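Local coordinates for hydroxyethylthiazole kinase (Pyrococcus horikoshii, PDB 3HPD), which probably phosphorylates the hydroxyl group of 4-methyl-5-(2-hydroxyethyl)thiazole with ATP and magnesium, a step in making thiamine diphosphate, at residues T29-L37 with H239-Y247. Sequence-based numbering, arbitrary orientation.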
loop_
_atom_site.group_PDB
_atom_site.type_symbol
_atom_site.label_atom_id
_atom_site.label_comp_id
_atom_site.label_asym_id
_atom_site.label_seq_id
_atom_site.Cartn_x
_atom_site.Cartn_y
_atom_site.Cartn_z
ATOM N N THR A 29 2.825 -4.948 -1.427
ATOM C CA THR A 29 2.536 -6.102 -2.224
ATOM C C THR A 29 3.799 -6.864 -2.702
ATOM O O THR A 29 3.910 -8.084 -2.506
ATOM C CB THR A 29 1.608 -5.577 -3.344
ATOM O OG1 THR A 29 0.305 -6.152 -3.201
ATOM C CG2 THR A 29 2.187 -5.777 -4.661
ATOM N N THR A 30 4.774 -6.164 -3.278
ATOM C CA THR A 30 5.992 -6.841 -3.734
ATOM C C THR A 30 6.897 -7.236 -2.566
ATOM O O THR A 30 7.642 -8.219 -2.652
ATOM C CB THR A 30 6.797 -5.968 -4.733
ATOM O OG1 THR A 30 7.148 -4.721 -4.122
ATOM C CG2 THR A 30 5.973 -5.704 -5.986
ATOM N N ALA A 31 6.830 -6.476 -1.475
ATOM C CA ALA A 31 7.631 -6.782 -0.296
ATOM C C ALA A 31 7.145 -8.100 0.293
ATOM O O ALA A 31 7.945 -8.970 0.638
ATOM C CB ALA A 31 7.499 -5.676 0.741
ATOM N N ASN A 32 5.827 -8.247 0.404
ATOM C CA ASN A 32 5.264 -9.471 0.948
ATOM C C ASN A 32 5.428 -10.656 0.009
ATOM O O ASN A 32 5.506 -11.799 0.459
ATOM C CB ASN A 32 3.792 -9.275 1.312
ATOM C CG ASN A 32 3.621 -8.598 2.654
ATOM O OD1 ASN A 32 4.399 -8.841 3.579
ATOM N ND2 ASN A 32 2.600 -7.759 2.775
ATOM N N ALA A 33 5.481 -10.394 -1.293
ATOM C CA ALA A 33 5.675 -11.474 -2.252
ATOM C C ALA A 33 7.090 -12.019 -2.043
ATOM O O ALA A 33 7.305 -13.233 -2.025
ATOM C CB ALA A 33 5.500 -10.960 -3.679
ATOM N N LEU A 34 8.054 -11.117 -1.878
ATOM C CA LEU A 34 9.436 -11.527 -1.656
ATOM C C LEU A 34 9.583 -12.295 -0.345
ATOM O O LEU A 34 10.264 -13.317 -0.296
ATOM C CB LEU A 34 10.365 -10.306 -1.660
ATOM C CG LEU A 34 10.784 -9.829 -3.054
ATOM C CD1 LEU A 34 11.343 -8.415 -2.993
ATOM C CD2 LEU A 34 11.815 -10.798 -3.619
ATOM N N LEU A 35 8.947 -11.812 0.719
ATOM C CA LEU A 35 9.036 -12.501 2.009
ATOM C C LEU A 35 8.417 -13.901 1.942
ATOM O O LEU A 35 8.960 -14.853 2.497
ATOM C CB LEU A 35 8.345 -11.686 3.108
ATOM C CG LEU A 35 9.068 -10.422 3.590
ATOM C CD1 LEU A 35 8.155 -9.663 4.546
ATOM C CD2 LEU A 35 10.380 -10.786 4.276
ATOM N N ALA A 36 7.283 -14.025 1.260
ATOM C CA ALA A 36 6.622 -15.321 1.142
ATOM C C ALA A 36 7.508 -16.317 0.398
ATOM O O ALA A 36 7.579 -17.491 0.768
ATOM C CB ALA A 36 5.282 -15.167 0.417
ATOM N N LEU A 37 8.184 -15.850 -0.649
ATOM C CA LEU A 37 9.058 -16.717 -1.440
ATOM C C LEU A 37 10.257 -17.203 -0.628
ATOM O O LEU A 37 10.734 -18.324 -0.817
ATOM C CB LEU A 37 9.571 -15.979 -2.681
ATOM C CG LEU A 37 10.478 -16.801 -3.606
ATOM C CD1 LEU A 37 9.634 -17.793 -4.393
ATOM C CD2 LEU A 37 11.231 -15.881 -4.554
ATOM N N HIS A 239 -6.006 -12.836 -4.382
ATOM C CA HIS A 239 -4.802 -12.047 -4.114
ATOM C C HIS A 239 -4.095 -12.572 -2.863
ATOM O O HIS A 239 -2.877 -12.761 -2.857
ATOM C CB HIS A 239 -5.178 -10.571 -3.913
ATOM C CG HIS A 239 -4.007 -9.668 -3.673
ATOM N ND1 HIS A 239 -4.150 -8.363 -3.250
ATOM C CD2 HIS A 239 -2.673 -9.875 -3.801
ATOM C CE1 HIS A 239 -2.957 -7.808 -3.126
ATOM N NE2 HIS A 239 -2.044 -8.705 -3.456
ATOM N N VAL A 240 -4.869 -12.808 -1.808
ATOM C CA VAL A 240 -4.329 -13.307 -0.547
ATOM C C VAL A 240 -3.634 -14.661 -0.724
ATOM O O VAL A 240 -2.549 -14.894 -0.181
ATOM C CB VAL A 240 -5.452 -13.461 0.518
ATOM C CG1 VAL A 240 -4.911 -14.162 1.754
ATOM C CG2 VAL A 240 -6.009 -12.094 0.895
ATOM N N LYS A 241 -4.261 -15.548 -1.486
ATOM C CA LYS A 241 -3.710 -16.879 -1.715
ATOM C C LYS A 241 -2.419 -16.895 -2.529
ATOM O O LYS A 241 -1.688 -17.887 -2.511
ATOM C CB LYS A 241 -4.758 -17.768 -2.384
ATOM C CG LYS A 241 -5.963 -18.071 -1.502
ATOM C CD LYS A 241 -5.587 -18.992 -0.343
ATOM C CE LYS A 241 -6.806 -19.355 0.496
ATOM N NZ LYS A 241 -6.513 -20.431 1.484
ATOM N N LEU A 242 -2.129 -15.814 -3.247
ATOM C CA LEU A 242 -0.893 -15.762 -4.023
ATOM C C LEU A 242 0.306 -15.851 -3.077
ATOM O O LEU A 242 1.263 -16.583 -3.335
ATOM C CB LEU A 242 -0.816 -14.469 -4.847
ATOM C CG LEU A 242 -1.816 -14.337 -6.006
ATOM C CD1 LEU A 242 -1.653 -12.973 -6.678
ATOM C CD2 LEU A 242 -1.585 -15.461 -7.015
ATOM N N TYR A 243 0.246 -15.108 -1.975
ATOM C CA TYR A 243 1.325 -15.113 -0.989
ATOM C C TYR A 243 1.411 -16.473 -0.316
ATOM O O TYR A 243 2.504 -16.969 -0.045
ATOM C CB TYR A 243 1.073 -14.043 0.071
ATOM C CG TYR A 243 0.892 -12.672 -0.522
ATOM C CD1 TYR A 243 1.984 -11.953 -1.013
ATOM C CD2 TYR A 243 -0.378 -12.109 -0.638
ATOM C CE1 TYR A 243 1.816 -10.706 -1.609
ATOM C CE2 TYR A 243 -0.559 -10.856 -1.235
ATOM C CZ TYR A 243 0.543 -10.163 -1.716
ATOM O OH TYR A 243 0.378 -8.920 -2.289
ATOM N N ASP A 244 0.254 -17.066 -0.033
ATOM C CA ASP A 244 0.226 -18.372 0.609
ATOM C C ASP A 244 0.992 -19.388 -0.219
ATOM O O ASP A 244 1.793 -20.157 0.314
ATOM C CB ASP A 244 -1.214 -18.864 0.791
ATOM C CG ASP A 244 -1.938 -18.146 1.908
ATOM O OD1 ASP A 244 -1.335 -17.255 2.542
ATOM O OD2 ASP A 244 -3.114 -18.478 2.155
ATOM N N TRP A 245 0.758 -19.382 -1.527
ATOM C CA TRP A 245 1.430 -20.341 -2.384
ATOM C C TRP A 245 2.866 -20.027 -2.766
ATOM O O TRP A 245 3.626 -20.931 -3.103
ATOM C CB TRP A 245 0.561 -20.638 -3.607
ATOM C CG TRP A 245 -0.523 -21.581 -3.203
ATOM C CD1 TRP A 245 -1.816 -21.268 -2.881
ATOM C CD2 TRP A 245 -0.354 -22.964 -2.883
ATOM N NE1 TRP A 245 -2.458 -22.376 -2.369
ATOM C CE2 TRP A 245 -1.582 -23.430 -2.360
ATOM C CE3 TRP A 245 0.722 -23.858 -2.984
ATOM C CZ2 TRP A 245 -1.763 -24.751 -1.935
ATOM C CZ3 TRP A 245 0.541 -25.171 -2.561
ATOM C CH2 TRP A 245 -0.692 -25.603 -2.043
ATOM N N LEU A 246 3.258 -18.761 -2.706
ATOM C CA LEU A 246 4.649 -18.431 -3.004
ATOM C C LEU A 246 5.468 -19.023 -1.860
ATOM O O LEU A 246 6.652 -19.329 -2.010
ATOM C CB LEU A 246 4.851 -16.914 -3.067
ATOM C CG LEU A 246 4.386 -16.280 -4.378
ATOM C CD1 LEU A 246 4.550 -14.765 -4.310
ATOM C CD2 LEU A 246 5.207 -16.863 -5.536
ATOM N N TYR A 247 4.805 -19.193 -0.721
ATOM C CA TYR A 247 5.409 -19.751 0.487
ATOM C C TYR A 247 5.346 -21.281 0.488
ATOM O O TYR A 247 6.314 -21.951 0.850
ATOM C CB TYR A 247 4.661 -19.216 1.711
ATOM C CG TYR A 247 5.136 -19.739 3.048
ATOM C CD1 TYR A 247 6.276 -19.218 3.663
ATOM C CD2 TYR A 247 4.424 -20.733 3.718
ATOM C CE1 TYR A 247 6.688 -19.670 4.915
ATOM C CE2 TYR A 247 4.828 -21.193 4.970
ATOM C CZ TYR A 247 5.959 -20.657 5.562
ATOM O OH TYR A 247 6.348 -21.099 6.810
#
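The ring of Tyr243 meets helix 27-37 edge-on: the carbonyl oxygen of Thr29 lies near the ring plane, 3.5 Å from CE1, and the backbone N of Ala33 borders the same edge, while Asn32 CB comes in obliquely. Thr29 OG1 stands at the edge of the His239 ring, and Ala36 O at that of the Tyr247 ring, 3.6 Å from CD1. With CG anti to its carbonyl carbon (chi1 -56°), Tyr243 fits as a knob among Thr29, Asn32, Ala33 and Ala36. Its OH is gripped twice, accepting a hydrogen bond from Thr29 OG1 (2.9 Å) and sharing another with His239 NE2 (2.7 Å), one turn back on its own helix. A phenylalanine in its place would probably leave the Thr29 hydroxyl and His239 NE2 without their shared partner. Further along, the two segments, inclined by 30°, converge on Ala36, whose CB lies 3.3 Å from Tyr243 O and 3.9 Å from Leu246 CB. There the small side chain lets the backbones close in, and Tyr247 CA makes a CH···O contact with Ala36 O at 3.1 Å. Asn32 OD1 accepts a hydrogen bond from Thr191 N of the second subunit. In this near-parallel helix pair of the ribokinase-like alpha/beta fold, the Thr29 side chain lies about 6 Å from Gly192, a predicted substrate-binding residue. Met196 of helix 193-205 touches Thr29, His239 and Tyr243, and strand 40-43 packs against Thr30 and Leu34.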